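Local coordinates for protein cytokinin riboside 5'-monophosphate phosphoribohydrolase (PDB 5WQ3) that belongs to the SLOG clan of Rossmann-like alpha/beta proteins, in which helices cover a central parallel beta sheet, at residues C[70-75]-C[157-162]; C[114-119]-C[124-129]; C[147-150]-C[154-157]; C[164-169]-C[176-181]. One frame throughout, in Å; residues are numbered along the deposited sequence. Where two conformers were deposited one is given.

Contact 1 (C[70-75]-C[157-162]). With EDO (1,2-ethanediol), chain L.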
loop_
_atom_site.group_PDB
_atom_site.type_symbol
_atom_site.label_atom_id
_atom_site.label_comp_id
_atom_site.label_asym_id
_atom_site.label_seq_id
_atom_site.Cartn_x
_atom_site.Cartn_y
_atom_site.Cartn_z
ATOM N N ALA C 70 5.668 -53.076 48.957
ATOM C CA ALA C 70 5.417 -51.739 48.452
ATOM C C ALA C 70 4.253 -51.069 49.130
ATOM O O ALA C 70 3.317 -51.758 49.559
ATOM C CB ALA C 70 5.203 -51.779 46.937
ATOM N N VAL C 71 4.362 -49.727 49.236
ATOM C CA VAL C 71 3.319 -48.855 49.658
ATOM C C VAL C 71 2.985 -47.890 48.522
ATOM O O VAL C 71 3.882 -47.315 47.941
ATOM C CB VAL C 71 3.782 -48.049 50.882
ATOM C CG1 VAL C 71 2.666 -47.122 51.352
ATOM C CG2 VAL C 71 4.162 -49.032 51.970
ATOM N N THR C 72 1.701 -47.675 48.294
ATOM C CA THR C 72 1.222 -46.651 47.395
ATOM C C THR C 72 0.937 -45.378 48.172
ATOM O O THR C 72 0.287 -45.398 49.170
ATOM C CB THR C 72 -0.058 -47.047 46.609
ATOM O OG1 THR C 72 0.142 -48.220 45.865
ATOM C CG2 THR C 72 -0.445 -45.967 45.645
ATOM N N VAL C 73 1.443 -44.280 47.667
ATOM C CA VAL C 73 1.151 -42.924 48.292
ATOM C C VAL C 73 0.407 -42.057 47.233
ATOM O O VAL C 73 0.813 -41.986 46.085
ATOM C CB VAL C 73 2.452 -42.188 48.716
ATOM C CG1 VAL C 73 2.143 -40.903 49.508
ATOM C CG2 VAL C 73 3.302 -43.125 49.543
ATOM N N PHE C 74 -0.658 -41.399 47.664
ATOM C CA PHE C 74 -1.525 -40.580 46.842
ATOM C C PHE C 74 -1.508 -39.208 47.530
ATOM O O PHE C 74 -1.233 -39.127 48.735
ATOM C CB PHE C 74 -2.988 -41.074 46.858
ATOM C CG PHE C 74 -3.173 -42.366 46.188
ATOM C CD1 PHE C 74 -2.962 -42.466 44.844
ATOM C CD2 PHE C 74 -3.402 -43.534 46.936
ATOM C CE1 PHE C 74 -3.062 -43.676 44.200
ATOM C CE2 PHE C 74 -3.464 -44.772 46.318
ATOM C CZ PHE C 74 -3.318 -44.834 44.935
ATOM N N GLY C 75 -1.777 -38.180 46.743
ATOM C CA GLY C 75 -2.001 -36.822 47.246
ATOM C C GLY C 75 -2.044 -35.874 46.069
ATOM O O GLY C 75 -1.719 -36.284 44.935
ATOM N N THR C 157 -6.267 -51.020 39.335
ATOM C CA THR C 157 -6.013 -52.357 39.692
ATOM C C THR C 157 -4.542 -52.573 40.139
ATOM O O THR C 157 -4.316 -53.351 41.067
ATOM C CB THR C 157 -6.310 -53.284 38.477
ATOM O OG1 THR C 157 -7.671 -53.065 38.094
ATOM C CG2 THR C 157 -6.199 -54.688 38.825
ATOM N N MET C 158 -3.566 -51.946 39.452
ATOM C CA MET C 158 -2.164 -52.191 39.710
ATOM C C MET C 158 -1.823 -51.713 41.114
ATOM O O MET C 158 -1.034 -52.364 41.789
ATOM C CB MET C 158 -1.288 -51.466 38.722
ATOM C CG MET C 158 -1.440 -51.796 37.233
ATOM S SD MET C 158 -1.407 -53.511 36.916
ATOM C CE MET C 158 -2.350 -53.583 35.375
ATOM N N PHE C 159 -2.441 -50.627 41.584
ATOM C CA PHE C 159 -2.153 -50.145 42.971
ATOM C C PHE C 159 -2.554 -51.156 44.034
ATOM O O PHE C 159 -1.803 -51.368 45.002
ATOM C CB PHE C 159 -2.834 -48.814 43.260
ATOM C CG PHE C 159 -2.355 -47.654 42.414
ATOM C CD1 PHE C 159 -1.039 -47.348 42.302
ATOM C CD2 PHE C 159 -3.264 -46.856 41.746
ATOM C CE1 PHE C 159 -0.615 -46.259 41.559
ATOM C CE2 PHE C 159 -2.843 -45.736 40.998
ATOM C CZ PHE C 159 -1.511 -45.452 40.890
ATOM N N LEU C 160 -3.706 -51.825 43.844
ATOM C CA LEU C 160 -4.210 -52.777 44.789
ATOM C C LEU C 160 -3.475 -54.093 44.686
ATOM O O LEU C 160 -3.266 -54.764 45.681
ATOM C CB LEU C 160 -5.714 -53.037 44.598
ATOM C CG LEU C 160 -6.629 -51.879 45.036
ATOM C CD1 LEU C 160 -8.047 -52.042 44.467
ATOM C CD2 LEU C 160 -6.619 -51.800 46.571
ATOM N N LYS C 161 -3.122 -54.490 43.479
ATOM C CA LYS C 161 -2.502 -55.810 43.290
ATOM C C LYS C 161 -1.004 -55.832 43.712
ATOM O O LYS C 161 -0.539 -56.863 44.172
ATOM C CB LYS C 161 -2.615 -56.252 41.797
ATOM C CG LYS C 161 -2.281 -57.731 41.578
ATOM C CD LYS C 161 -2.489 -58.139 40.126
ATOM C CE LYS C 161 -2.156 -59.610 39.931
ATOM N NZ LYS C 161 -2.110 -59.961 38.491
ATOM N N TYR C 162 -0.251 -54.747 43.528
ATOM C CA TYR C 162 1.191 -54.741 43.727
ATOM C C TYR C 162 1.722 -53.841 44.790
ATOM O O TYR C 162 2.887 -53.608 44.824
ATOM C CB TYR C 162 1.882 -54.406 42.410
ATOM C CG TYR C 162 1.536 -55.416 41.344
ATOM C CD1 TYR C 162 2.049 -56.687 41.402
ATOM C CD2 TYR C 162 0.619 -55.096 40.304
ATOM C CE1 TYR C 162 1.699 -57.659 40.446
ATOM C CE2 TYR C 162 0.265 -56.045 39.351
ATOM C CZ TYR C 162 0.818 -57.314 39.428
ATOM O OH TYR C 162 0.511 -58.237 38.480
HETATM C C1 EDO L . -9.445 -51.478 40.925
HETATM O O1 EDO L . -9.637 -52.873 40.822
HETATM C C2 EDO L . -10.777 -50.870 41.271
HETATM O O2 EDO L . -11.174 -50.041 40.194
#

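Contact 2 (C[114-119]-C[124-129])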
loop_
_atom_site.group_PDB
_atom_site.type_symbol
_atom_site.label_atom_id
_atom_site.label_comp_id
_atom_site.label_asym_id
_atom_site.label_seq_id
_atom_site.Cartn_x
_atom_site.Cartn_y
_atom_site.Cartn_z
ATOM N N ALA C 114 6.595 -35.869 45.364
ATOM C CA ALA C 114 7.339 -35.739 46.603
ATOM C C ALA C 114 7.807 -37.121 47.169
ATOM O O ALA C 114 8.986 -37.345 47.472
ATOM C CB ALA C 114 6.519 -34.947 47.630
ATOM N N PRO C 115 6.895 -38.087 47.223
ATOM C CA PRO C 115 7.397 -39.309 47.842
ATOM C C PRO C 115 8.265 -40.028 46.859
ATOM O O PRO C 115 9.092 -40.817 47.298
ATOM C CB PRO C 115 6.099 -40.121 48.192
ATOM C CG PRO C 115 4.975 -39.348 47.613
ATOM C CD PRO C 115 5.425 -37.970 47.270
ATOM N N ASN C 116 8.136 -39.752 45.555
ATOM C CA ASN C 116 9.023 -40.450 44.563
ATOM C C ASN C 116 10.461 -39.877 44.771
ATOM O O ASN C 116 11.462 -40.585 44.795
ATOM C CB ASN C 116 8.610 -40.214 43.107
ATOM C CG ASN C 116 7.426 -41.031 42.651
ATOM O OD1 ASN C 116 6.460 -40.475 42.128
ATOM N ND2 ASN C 116 7.500 -42.341 42.780
ATOM N N LYS C 117 10.535 -38.576 44.921
ATOM C CA LYS C 117 11.786 -37.902 45.221
ATOM C C LYS C 117 12.428 -38.496 46.474
ATOM O O LYS C 117 13.555 -38.949 46.421
ATOM C CB LYS C 117 11.539 -36.408 45.422
ATOM C CG LYS C 117 12.803 -35.655 45.754
ATOM C CD LYS C 117 12.579 -34.154 45.799
ATOM C CE LYS C 117 13.919 -33.418 45.789
ATOM N NZ LYS C 117 13.632 -31.962 45.801
ATOM N N GLY C 118 11.710 -38.450 47.600
ATOM C CA GLY C 118 12.172 -39.104 48.830
ATOM C C GLY C 118 12.763 -40.473 48.631
ATOM O O GLY C 118 13.900 -40.729 49.036
ATOM N N ALA C 119 11.990 -41.366 48.015
ATOM C CA ALA C 119 12.413 -42.736 47.798
ATOM C C ALA C 119 13.613 -42.892 46.877
ATOM O O ALA C 119 14.504 -43.715 47.130
ATOM C CB ALA C 119 11.287 -43.522 47.220
ATOM N N GLY C 124 16.080 -46.095 47.183
ATOM C CA GLY C 124 15.044 -47.112 47.198
ATOM C C GLY C 124 14.357 -47.229 45.833
ATOM O O GLY C 124 14.666 -46.494 44.904
ATOM N N LEU C 125 13.402 -48.133 45.720
ATOM C CA LEU C 125 12.654 -48.290 44.463
ATOM C C LEU C 125 11.464 -47.324 44.421
ATOM O O LEU C 125 10.526 -47.446 45.237
ATOM C CB LEU C 125 12.119 -49.703 44.325
ATOM C CG LEU C 125 11.381 -50.027 43.023
ATOM C CD1 LEU C 125 12.185 -49.711 41.779
ATOM C CD2 LEU C 125 11.020 -51.490 43.052
ATOM N N SER C 126 11.527 -46.397 43.461
ATOM C CA SER C 126 10.480 -45.445 43.218
ATOM C C SER C 126 9.711 -45.740 41.929
ATOM O O SER C 126 10.258 -45.725 40.811
ATOM C CB SER C 126 11.078 -44.072 43.126
ATOM O OG SER C 126 10.158 -43.198 42.542
ATOM N N VAL C 127 8.428 -45.954 42.090
ATOM C CA VAL C 127 7.565 -46.435 40.996
ATOM C C VAL C 127 6.525 -45.381 40.726
ATOM O O VAL C 127 6.007 -44.799 41.665
ATOM C CB VAL C 127 6.824 -47.736 41.361
ATOM C CG1 VAL C 127 6.035 -48.269 40.166
ATOM C CG2 VAL C 127 7.792 -48.755 41.917
ATOM N N GLY C 128 6.223 -45.195 39.437
ATOM C CA GLY C 128 5.195 -44.258 38.950
ATOM C C GLY C 128 4.307 -44.916 37.907
ATOM O O GLY C 128 4.777 -45.382 36.809
ATOM N N LEU C 129 3.019 -44.956 38.203
ATOM C CA LEU C 129 2.053 -45.580 37.288
ATOM C C LEU C 129 1.181 -44.446 36.854
ATOM O O LEU C 129 0.271 -44.048 37.567
ATOM C CB LEU C 129 1.249 -46.669 37.951
ATOM C CG LEU C 129 1.979 -47.722 38.817
ATOM C CD1 LEU C 129 0.991 -48.749 39.341
ATOM C CD2 LEU C 129 3.097 -48.446 38.089
#

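Contact 3 (C[147-150]-C[154-157]). With EDO (1,2-ethanediol), chain L.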
loop_
_atom_site.group_PDB
_atom_site.type_symbol
_atom_site.label_atom_id
_atom_site.label_comp_id
_atom_site.label_asym_id
_atom_site.label_seq_id
_atom_site.Cartn_x
_atom_site.Cartn_y
_atom_site.Cartn_z
ATOM N N LEU C 147 5.397 -46.661 34.284
ATOM C CA LEU C 147 4.553 -47.181 33.229
ATOM C C LEU C 147 3.489 -46.130 33.065
ATOM O O LEU C 147 3.186 -45.349 33.976
ATOM C CB LEU C 147 3.841 -48.487 33.600
ATOM C CG LEU C 147 4.509 -49.825 33.763
ATOM C CD1 LEU C 147 5.577 -49.737 34.825
ATOM C CD2 LEU C 147 3.462 -50.846 34.178
ATOM N N ASN C 148 2.878 -46.147 31.901
ATOM C CA ASN C 148 1.850 -45.189 31.531
ATOM C C ASN C 148 0.582 -45.894 31.028
ATOM O O ASN C 148 0.648 -46.761 30.181
ATOM C CB ASN C 148 2.442 -44.218 30.488
ATOM C CG ASN C 148 3.137 -43.037 31.140
ATOM O OD1 ASN C 148 2.723 -42.545 32.195
ATOM N ND2 ASN C 148 4.191 -42.591 30.534
ATOM N N PHE C 149 -0.566 -45.515 31.564
ATOM C CA PHE C 149 -1.824 -46.202 31.303
ATOM C C PHE C 149 -2.793 -45.222 30.687
ATOM O O PHE C 149 -2.940 -44.080 31.124
ATOM C CB PHE C 149 -2.472 -46.737 32.603
ATOM C CG PHE C 149 -1.694 -47.833 33.267
ATOM C CD1 PHE C 149 -0.657 -47.546 34.099
ATOM C CD2 PHE C 149 -1.963 -49.167 32.988
ATOM C CE1 PHE C 149 0.094 -48.567 34.671
ATOM C CE2 PHE C 149 -1.263 -50.196 33.580
ATOM C CZ PHE C 149 -0.217 -49.906 34.420
ATOM N N ARG C 150 -3.419 -45.666 29.630
ATOM C CA ARG C 150 -4.578 -45.014 29.079
ATOM C C ARG C 150 -5.873 -45.183 29.935
ATOM O O ARG C 150 -6.709 -44.306 29.969
ATOM C CB ARG C 150 -4.751 -45.590 27.643
ATOM C CG ARG C 150 -6.163 -45.612 27.107
ATOM C CD ARG C 150 -6.534 -44.222 26.747
ATOM N NE ARG C 150 -7.645 -44.125 25.821
ATOM C CZ ARG C 150 -7.887 -43.014 25.138
ATOM N NH1 ARG C 150 -7.070 -41.970 25.303
ATOM N NH2 ARG C 150 -8.919 -42.939 24.300
ATOM N N ALA C 154 -7.465 -49.859 34.669
ATOM C CA ALA C 154 -6.285 -50.686 34.742
ATOM C C ALA C 154 -5.258 -50.180 35.705
ATOM O O ALA C 154 -4.638 -50.950 36.443
ATOM C CB ALA C 154 -5.641 -50.826 33.404
ATOM N N ARG C 155 -4.990 -48.904 35.624
ATOM C CA ARG C 155 -4.054 -48.317 36.528
ATOM C C ARG C 155 -4.471 -48.573 38.008
ATOM O O ARG C 155 -3.610 -48.922 38.826
ATOM C CB ARG C 155 -3.983 -46.867 36.267
ATOM C CG ARG C 155 -2.951 -46.197 37.061
ATOM C CD ARG C 155 -3.591 -44.888 37.383
ATOM N NE ARG C 155 -2.627 -43.863 37.510
ATOM C CZ ARG C 155 -2.933 -42.662 37.911
ATOM N NH1 ARG C 155 -4.170 -42.345 38.224
ATOM N NH2 ARG C 155 -1.990 -41.808 38.034
ATOM N N LYS C 156 -5.756 -48.420 38.337
ATOM C CA LYS C 156 -6.227 -48.586 39.741
ATOM C C LYS C 156 -6.082 -50.031 40.216
ATOM O O LYS C 156 -5.805 -50.269 41.383
ATOM C CB LYS C 156 -7.687 -48.132 39.915
ATOM C CG LYS C 156 -7.982 -46.621 39.933
ATOM C CD LYS C 156 -9.514 -46.422 39.761
ATOM C CE LYS C 156 -10.097 -45.292 40.613
ATOM N NZ LYS C 156 -11.595 -45.382 40.755
ATOM N N THR C 157 -6.267 -51.020 39.335
ATOM C CA THR C 157 -6.013 -52.357 39.692
ATOM C C THR C 157 -4.542 -52.573 40.139
ATOM O O THR C 157 -4.316 -53.351 41.067
ATOM C CB THR C 157 -6.310 -53.284 38.477
ATOM O OG1 THR C 157 -7.671 -53.065 38.094
ATOM C CG2 THR C 157 -6.199 -54.688 38.825
HETATM C C1 EDO L . -9.445 -51.478 40.925
HETATM O O1 EDO L . -9.637 -52.873 40.822
HETATM C C2 EDO L . -10.777 -50.870 41.271
HETATM O O2 EDO L . -11.174 -50.041 40.194
#

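Contact 4 (C[164-169]-C[176-181])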
loop_
_atom_site.group_PDB
_atom_site.type_symbol
_atom_site.label_atom_id
_atom_site.label_comp_id
_atom_site.label_asym_id
_atom_site.label_seq_id
_atom_site.Cartn_x
_atom_site.Cartn_y
_atom_site.Cartn_z
ATOM N N GLN C 164 0.798 -53.145 49.301
ATOM C CA GLN C 164 0.098 -53.759 50.454
ATOM C C GLN C 164 -0.298 -52.698 51.513
ATOM O O GLN C 164 -0.658 -53.032 52.613
ATOM C CB GLN C 164 1.012 -54.800 51.103
ATOM C CG GLN C 164 1.427 -55.938 50.141
ATOM C CD GLN C 164 2.578 -55.608 49.207
ATOM O OE1 GLN C 164 3.622 -55.103 49.619
ATOM N NE2 GLN C 164 2.434 -56.005 47.934
ATOM N N ALA C 165 -0.264 -51.440 51.152
ATOM C CA ALA C 165 -0.680 -50.382 52.081
ATOM C C ALA C 165 -0.891 -49.157 51.231
ATOM O O ALA C 165 -0.291 -49.035 50.176
ATOM C CB ALA C 165 0.412 -50.111 53.132
ATOM N N PHE C 166 -1.811 -48.281 51.663
ATOM C CA PHE C 166 -2.083 -47.006 51.036
ATOM C C PHE C 166 -1.875 -45.915 52.117
ATOM O O PHE C 166 -2.426 -46.008 53.214
ATOM C CB PHE C 166 -3.549 -46.858 50.590
ATOM C CG PHE C 166 -3.883 -47.350 49.179
ATOM C CD1 PHE C 166 -3.004 -48.091 48.435
ATOM C CD2 PHE C 166 -5.173 -47.118 48.654
ATOM C CE1 PHE C 166 -3.368 -48.563 47.174
ATOM C CE2 PHE C 166 -5.548 -47.588 47.404
ATOM C CZ PHE C 166 -4.626 -48.329 46.651
ATOM N N VAL C 167 -1.125 -44.896 51.751
ATOM C CA VAL C 167 -0.998 -43.660 52.515
ATOM C C VAL C 167 -1.487 -42.479 51.693
ATOM O O VAL C 167 -1.069 -42.256 50.593
ATOM C CB VAL C 167 0.456 -43.381 52.877
ATOM C CG1 VAL C 167 0.575 -42.067 53.669
ATOM C CG2 VAL C 167 0.994 -44.527 53.672
ATOM N N CYS C 168 -2.405 -41.702 52.250
ATOM C CA CYS C 168 -2.959 -40.562 51.514
ATOM C C CYS C 168 -2.519 -39.284 52.159
ATOM O O CYS C 168 -2.981 -38.959 53.255
ATOM C CB CYS C 168 -4.479 -40.637 51.537
ATOM S SG CYS C 168 -5.181 -42.079 50.677
ATOM N N LEU C 169 -1.591 -38.594 51.501
ATOM C CA LEU C 169 -1.346 -37.190 51.765
ATOM C C LEU C 169 -2.593 -36.385 51.374
ATOM O O LEU C 169 -3.557 -36.898 50.718
ATOM C CB LEU C 169 -0.087 -36.695 51.070
ATOM C CG LEU C 169 1.279 -37.364 51.378
ATOM C CD1 LEU C 169 2.351 -37.156 50.340
ATOM C CD2 LEU C 169 1.822 -36.836 52.698
ATOM N N LEU C 176 -9.360 -38.933 46.977
ATOM C CA LEU C 176 -10.510 -39.426 47.687
ATOM C C LEU C 176 -11.058 -40.651 46.966
ATOM O O LEU C 176 -11.536 -41.596 47.577
ATOM C CB LEU C 176 -11.594 -38.375 47.787
ATOM C CG LEU C 176 -11.103 -37.236 48.704
ATOM C CD1 LEU C 176 -12.012 -36.032 48.538
ATOM C CD2 LEU C 176 -11.058 -37.703 50.128
ATOM N N ASP C 177 -11.002 -40.631 45.656
ATOM C CA ASP C 177 -11.425 -41.816 44.858
ATOM C C ASP C 177 -10.685 -43.108 45.296
ATOM O O ASP C 177 -11.302 -44.162 45.565
ATOM C CB ASP C 177 -11.202 -41.486 43.354
ATOM C CG ASP C 177 -11.629 -42.674 42.390
ATOM O OD1 ASP C 177 -12.374 -43.596 42.789
ATOM O OD2 ASP C 177 -11.158 -42.644 41.250
ATOM N N GLU C 178 -9.352 -43.059 45.351
ATOM C CA GLU C 178 -8.512 -44.255 45.793
ATOM C C GLU C 178 -8.753 -44.580 47.215
ATOM O O GLU C 178 -8.843 -45.731 47.590
ATOM C CB GLU C 178 -7.029 -43.940 45.656
ATOM C CG GLU C 178 -6.611 -43.884 44.231
ATOM C CD GLU C 178 -6.490 -45.277 43.628
ATOM O OE1 GLU C 178 -6.695 -46.317 44.310
ATOM O OE2 GLU C 178 -6.136 -45.320 42.463
ATOM N N LEU C 179 -8.949 -43.559 48.051
ATOM C CA LEU C 179 -9.223 -43.856 49.445
ATOM C C LEU C 179 -10.442 -44.656 49.671
ATOM O O LEU C 179 -10.416 -45.640 50.427
ATOM C CB LEU C 179 -9.321 -42.527 50.265
ATOM C CG LEU C 179 -9.647 -42.743 51.728
ATOM C CD1 LEU C 179 -8.627 -43.584 52.474
ATOM C CD2 LEU C 179 -9.835 -41.395 52.460
ATOM N N PHE C 180 -11.578 -44.242 49.064
ATOM C CA PHE C 180 -12.813 -44.949 49.280
ATOM C C PHE C 180 -12.841 -46.296 48.557
ATOM O O PHE C 180 -13.406 -47.224 49.068
ATOM C CB PHE C 180 -14.022 -44.109 49.040
ATOM C CG PHE C 180 -14.201 -43.052 50.097
ATOM C CD1 PHE C 180 -14.522 -43.417 51.365
ATOM C CD2 PHE C 180 -14.017 -41.736 49.810
ATOM C CE1 PHE C 180 -14.645 -42.505 52.383
ATOM C CE2 PHE C 180 -14.158 -40.758 50.833
ATOM C CZ PHE C 180 -14.473 -41.175 52.105
ATOM N N GLU C 181 -12.086 -46.422 47.495
ATOM C CA GLU C 181 -11.918 -47.748 46.897
ATOM C C GLU C 181 -11.164 -48.709 47.794
ATOM O O GLU C 181 -11.602 -49.818 47.990
ATOM C CB GLU C 181 -11.186 -47.537 45.636
ATOM C CG GLU C 181 -11.047 -48.672 44.696
ATOM C CD GLU C 181 -10.406 -48.098 43.444
ATOM O OE1 GLU C 181 -10.877 -47.002 42.985
ATOM O OE2 GLU C 181 -9.394 -48.679 43.001
#

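Contact 1 (C[70-75]-C[157-162])
In the core of the Rossmann-like fold, where helix 152-162 lies against the central parallel sheet, Phe-74 of strand 70-74 sets the edge of its ring on one face of Phe-159. This is a T-shaped stack: the ring centroids of Phe-74 and Phe-159 are 5.1 Å apart and the planes stand at 88°. The leading atom is Phe-74 CZ, 3.8 Å from Phe-159 CD2 and over the rim of the ring rather than its middle, while Phe-74 CE1 comes equally near to Phe-159 CE2. Phe-159 CG stands beside its own backbone N (chi1 -64°), which turns the ring toward the strand and also within reach of Thr-72, whose CG2 lies 3.7 Å from Phe-159 CD1, neither squarely over the face nor at the edge. The hydroxyl of Thr-72 lies alongside Phe-159 too, but its hydrogen bond goes to OG of Ser-163, which also bonds the carbonyl O of Phe-159, so one serine links strand to helix. Farther along, the methyl CB of Ala-70 rests 3.6 Å from the backbone O of Tyr-162. No hydrogen bond passes directly between the two segments. Their axes run 8.6 Å apart at 146°, a helix returning roughly antiparallel to the strand it covers. A 1,2-ethanediol molecule sits by Thr-157 and Leu-160, away from the strand. Around this core, Phe-166 of the neighbouring strand 166-168 makes a further edge-to-face pair with Phe-74, helix 173-188 brings Glu-178 against both Phe-74 and Phe-159, and helix 46-64 packs on Met-158 and Tyr-162.

Contact 2 (C[114-119]-C[124-129])
Asn-116 and Ala-119 of helix 113-121 face Ser-126 and Gly-124 across the short connection into strand 126-131, the second half of a beta-alpha-beta unit that starts with strand 102-105. The amide nitrogen ND2 of Asn-116 is shared between two hydrogen-bond acceptors, Ser-126 OG at 2.8 Å and the backbone O of Val-127 at 3.1 Å. The bond to Ser-126 OG is short but bent, with an N-H...O angle of 133°; the one to Val-127 O is straighter. The carbonyl O of Val-127 lies close to the plane of the amide but receives ND2 from above its own plane, whereas Ser-126 OG is tilted 30° out of the amide plane. Both residues have further partners: Asn-116 OD1 bonds Thr-105 OG1 and Asn-140 ND2, and Ser-126 OG also bonds the carbonyl of Tyr-142. This buried amide therefore links the helix, two strands of the sheet and the chain that follows them. Apolar contact is slight, with Ala-119 CB 4.1 Å from Ser-126 CB. The single backbone bond closes the connection: Gly-124 N donates to Ala-119 O over 2.9 Å, with a C=O...N angle of 163°.

Contact 3 (C[147-150]-C[154-157])
Phe-149, on the edge strand 145-149, lays one face of its ring against the start of helix 152-162, over the backbone and CB of Arg-155. This is the close-packed part. Arg-155 CA stands 4.1 Å from the ring centroid of Phe-149 and 13° off the normal, a CH-pi contact set toward the rim; Arg-155 CB is 3.9 Å from Phe-149 CG. Ala-154 adds its methyl, CB lying 4.1 Å from Phe-149 CD2. The arginine runs its CG along Phe-149 CD1, a course set by a chi1 of -174° that holds CG anti to N, before the chain bends away, and its guanidinium ends up working on the sheet instead: NE bonds the carbonyl of Leu-129 on the adjacent strand. The guanidinium plane is turned 50° from the Phe-149 ring, with no stack between them.

The other side is looser and more polar. Arg-150 turns from the helix to form salt bridges with Glu-132 and with Glu-223 of a second subunit, while Lys-156 points to Asp-177 and Glu-181. A 1,2-ethanediol molecule, probably from the crystallisation liquor, lies along Lys-156, its C1 being 3.9 Å from Lys-156 CB, and its O1 makes a weak hydrogen bond to Thr-157 OG1. Helix 152-162 carries the chain from outer strand 145-149 back across the sheet to strand 166-168, on the other side of central strand 70-74, the long crossover of a Rossmann-like fold.

Contact 4 (C[164-169]-C[176-181])
Phe-166, in the conformer described here, presents CE2 to the carboxylate of Glu-178, with OE1 3.5 Å from that carbon. The oxygen approaches the ring obliquely, and the carboxylate and ring planes are 79° apart. The backbone O of Glu-178 meets the same ring in its plane, at the edge, 3.8 Å from Phe-166 CE2. Two oxygens of one residue thus border one corner of the ring, by packing, since no hydrogen bond crosses between the segments. Glu-178 reaches back in this way because its chain folds at chi2 (-76°), bringing the carboxylate round toward the sheet. It is the glutamate that closes the PGGxGTxxE signature of LOG-type proteins. The second point of touch is apolar: Cys-168 SG, again in one of two conformers, lies 4.2 Å from Leu-179 CD1 and equally near Leu-179 CB. Both strand residues point toward helix 173-188, two positions apart on strand 166-168, while Val-167 between them packs on Val-71 instead. This strand and helix open the beta-alpha-beta unit that continues to strand 196-199. The ring of Phe-166 also touches Phe-159 of helix 152-162 and pairs edge-to-face with Phe-194. Trp-204 of helix 201-216 covers Cys-168, and Leu-179 reaches Met-229 beyond.

From the N terminus, strand 70-74 opens contact 1, which closes 82 residues later on helix 152-162. Contact 2 is enclosed within that span, a short closure between helix 113-121 and strand 126-131. Contact 3 starts inside it too, on edge strand 145-149, and ends on the same helix, sharing Thr-157 with contact 1. Contact 4 follows in series, on strand 166-168 and helix 173-188. Backbone bonding pairs strand 70-74 with 166-168, and 126-131 with 145-149. Helix 152-162 is the common element: Phe-159 meets Leu-129 of contact 2, Met-158 meets Phe-149, and Lys-156 joins contact 3 to the helix of contact 4.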